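Long-range contact in member of s1p family of ribosomal proteins (Pyrococcus furiosus, PDB 5YH1), which probably acts as an archaeal exonuclease of the DHH family on nucleic acids, with a manganese ion bound in its DHH domain: residues D65-T70 with I224-D229. Numbering follows the deposited sequence.
With MN (manganese (II) ion), chain F.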
ATOM      1  N   ASP A  65     -11.689  10.302 -11.319  1.00 26.53           N
ATOM      2  CA  ASP A  65     -11.717  10.333 -12.778  1.00 25.84           C
ATOM      3  C   ASP A  65     -11.751  11.772 -13.274  1.00 25.35           C
ATOM      4  O   ASP A  65     -11.695  12.715 -12.472  1.00 25.36           O
ATOM      5  CB  ASP A  65     -12.859   9.474 -13.338  1.00 26.20           C
ATOM      6  CG  ASP A  65     -14.239  10.008 -13.004  1.00 27.90           C
ATOM      7  OD1 ASP A  65     -14.389  11.041 -12.312  1.00 30.15           O
ATOM      8  OD2 ASP A  65     -15.204   9.350 -13.418  1.00 29.95           O
ATOM      9  N   THR A  66     -11.812  11.944 -14.589  1.00 24.51           N
ATOM     10  CA  THR A  66     -11.686  13.264 -15.177  1.00 24.44           C
ATOM     11  C   THR A  66     -12.710  14.240 -14.595  1.00 22.59           C
ATOM     12  O   THR A  66     -12.343  15.331 -14.165  1.00 20.91           O
ATOM     13  CB  THR A  66     -11.768  13.207 -16.720  1.00 25.67           C
ATOM     14  OG1 THR A  66     -10.574  12.596 -17.231  1.00 27.82           O
ATOM     15  CG2 THR A  66     -11.893  14.606 -17.318  1.00 25.81           C
ATOM     16  N   ASP A  67     -13.972  13.827 -14.551  1.00 22.46           N
ATOM     17  CA  ASP A  67     -15.055  14.686 -14.035  1.00 23.67           C
ATOM     18  C   ASP A  67     -14.808  15.037 -12.564  1.00 23.64           C
ATOM     19  O   ASP A  67     -14.906  16.201 -12.164  1.00 22.93           O
ATOM     20  CB  ASP A  67     -16.403  13.982 -14.223  1.00 24.25           C
ATOM     21  CG  ASP A  67     -17.594  14.824 -13.769  1.00 24.88           C
ATOM     22  OD1 ASP A  67     -17.665  16.018 -14.126  1.00 24.67           O
ATOM     23  OD2 ASP A  67     -18.471  14.270 -13.062  1.00 24.92           O
ATOM     24  N   GLY A  68     -14.446  14.031 -11.770  1.00 23.82           N
ATOM     25  CA  GLY A  68     -14.149  14.242 -10.350  1.00 23.05           C
ATOM     26  C   GLY A  68     -12.943  15.115 -10.067  1.00 22.38           C
ATOM     27  O   GLY A  68     -13.020  16.016  -9.233  1.00 22.39           O
ATOM     28  N   TYR A  69     -11.825  14.856 -10.750  1.00 22.06           N
ATOM     29  CA  TYR A  69     -10.635  15.693 -10.595  1.00 22.07           C
ATOM     30  C   TYR A  69     -10.963  17.118 -11.009  1.00 21.85           C
ATOM     31  O   TYR A  69     -10.621  18.081 -10.317  1.00 21.24           O
ATOM     32  CB  TYR A  69      -9.445  15.170 -11.430  1.00 22.26           C
ATOM     33  CG  TYR A  69      -8.573  14.181 -10.683  1.00 22.36           C
ATOM     34  CD1 TYR A  69      -7.535  14.614  -9.875  1.00 22.50           C
ATOM     35  CD2 TYR A  69      -8.789  12.819 -10.782  1.00 23.08           C
ATOM     36  CE1 TYR A  69      -6.749  13.711  -9.172  1.00 22.93           C
ATOM     37  CE2 TYR A  69      -7.996  11.907 -10.092  1.00 23.27           C
ATOM     38  CZ  TYR A  69      -6.986  12.362  -9.286  1.00 23.05           C
ATOM     39  OH  TYR A  69      -6.202  11.461  -8.596  1.00 23.56           O
ATOM     40  N   THR A  70     -11.621  17.259 -12.151  1.00 22.05           N
ATOM     41  CA  THR A  70     -11.956  18.598 -12.645  1.00 23.14           C
ATOM     42  C   THR A  70     -12.802  19.356 -11.617  1.00 22.46           C
ATOM     43  O   THR A  70     -12.529  20.514 -11.302  1.00 22.16           O
ATOM     44  CB  THR A  70     -12.665  18.523 -14.005  1.00 22.86           C
ATOM     45  OG1 THR A  70     -11.843  17.789 -14.911  1.00 22.71           O
ATOM     46  CG2 THR A  70     -12.897  19.909 -14.570  1.00 23.62           C
ATOM     47  N   ILE A 224     -14.166  20.217 -20.079  1.00 23.00           N
ATOM     48  CA  ILE A 224     -13.285  19.064 -19.819  1.00 23.25           C
ATOM     49  C   ILE A 224     -14.055  17.971 -19.065  1.00 23.24           C
ATOM     50  O   ILE A 224     -14.058  16.808 -19.467  1.00 23.20           O
ATOM     51  CB  ILE A 224     -12.009  19.491 -19.052  1.00 23.12           C
ATOM     52  CG1 ILE A 224     -11.149  20.403 -19.924  1.00 23.29           C
ATOM     53  CG2 ILE A 224     -11.175  18.280 -18.672  1.00 23.43           C
ATOM     54  CD1 ILE A 224     -10.014  21.092 -19.207  1.00 23.31           C
ATOM     55  N   ALA A 225     -14.752  18.365 -18.002  1.00 23.73           N
ATOM     56  CA  ALA A 225     -15.511  17.423 -17.173  1.00 23.69           C
ATOM     57  C   ALA A 225     -16.572  16.685 -17.972  1.00 24.96           C
ATOM     58  O   ALA A 225     -16.674  15.454 -17.890  1.00 24.58           O
ATOM     59  CB  ALA A 225     -16.145  18.155 -16.005  1.00 24.10           C
ATOM     60  N   GLY A 226     -17.345  17.439 -18.764  1.00 25.15           N
ATOM     61  CA  GLY A 226     -18.380  16.856 -19.628  1.00 24.04           C
ATOM     62  C   GLY A 226     -17.834  15.920 -20.688  1.00 24.13           C
ATOM     63  O   GLY A 226     -18.469  14.928 -21.036  1.00 23.70           O
ATOM     64  N   THR A 227     -16.647  16.236 -21.202  1.00 24.33           N
ATOM     65  CA  THR A 227     -15.968  15.346 -22.140  1.00 25.00           C
ATOM     66  C   THR A 227     -15.607  14.044 -21.437  1.00 25.56           C
ATOM     67  O   THR A 227     -15.896  12.961 -21.938  1.00 25.41           O
ATOM     68  CB  THR A 227     -14.713  16.011 -22.738  1.00 25.01           C
ATOM     69  OG1 THR A 227     -15.096  17.226 -23.395  1.00 23.75           O
ATOM     70  CG2 THR A 227     -14.028  15.086 -23.725  1.00 25.05           C
ATOM     71  N   GLY A 228     -15.018  14.151 -20.252  1.00 26.85           N
ATOM     72  CA  GLY A 228     -14.680  12.965 -19.460  1.00 26.13           C
ATOM     73  C   GLY A 228     -15.856  12.038 -19.222  1.00 26.30           C
ATOM     74  O   GLY A 228     -15.749  10.833 -19.424  1.00 24.93           O
ATOM     75  N   ASP A 229     -16.983  12.611 -18.803  1.00 26.92           N
ATOM     76  CA  ASP A 229     -18.198  11.843 -18.510  1.00 27.80           C
ATOM     77  C   ASP A 229     -19.118  11.626 -19.713  1.00 28.44           C
ATOM     78  O   ASP A 229     -20.176  11.014 -19.566  1.00 26.01           O
ATOM     79  CB  ASP A 229     -19.005  12.531 -17.394  1.00 29.21           C
ATOM     80  CG  ASP A 229     -18.666  12.013 -16.002  1.00 30.75           C
ATOM     81  OD1 ASP A 229     -17.681  11.252 -15.825  1.00 31.50           O
ATOM     82  OD2 ASP A 229     -19.394  12.395 -15.067  1.00 32.98           O
TER
HETATM   83 MN    MN F 805     -19.040  12.243 -12.872  1.00 42.69          MN
HETATM   84  O   HOH W   1     -17.151  11.182 -12.932  1.00 30.46           O
HETATM   85  O   HOH W   2     -14.922  11.634 -16.122  1.00 24.31           O
HETATM   86  O   HOH W   3     -19.768  10.158 -13.150  1.00 34.42           O
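Asp67 and Asp229 illustrate how two nearly antiparallel helices can share one metal: each offers its OD2, and the manganese ion takes Asp67 OD2 at 2.1 Å and Asp229 OD2 at 2.2 Å. The side chains cross at about a right angle, with the carboxylate planes 51° apart, and the cation probably offsets the repulsion between them. Asp67 has CG anti to the backbone N (chi1 -178°), a torsion that carries the carboxylate across to the other helix, where OD1 lies 3.2 Å from Ala225 CB. Gly200, Thr198 and Ala199 bond its two oxygens, fixing its rotation. Water 2 bridges the segments, accepting from the backbone Asp67 N and donating to the side-chain Asp229 OD1. Asp65 caps its helix, OD1 accepting from Gly68 N at 3.0 Å, while OD2 accepts a hydrogen bond from metal-bound water 1.

Farther from the metal the contact turns apolar and close: Thr66 CG2 rests 3.9 Å from Gly228 CA, where a side chain would collide. Thr70 OG1 donates to Thr66 O from above the carbonyl plane and lies 3.9 Å from Ile224 CG2, while CG2 faces Ala225 CB at 4.0 Å. A glycine here would probably open a gap beside Ala225 and Ile224 and leave Thr66 O without its hydroxyl donor. Asp137, His163 and waters 1 and 3 complete the manganese coordination. Tyr69 of helix 66-86 packs on strand 97-102, an edge of the parallel sheet, and helix 250-267 packs against both Thr66 and Ile224.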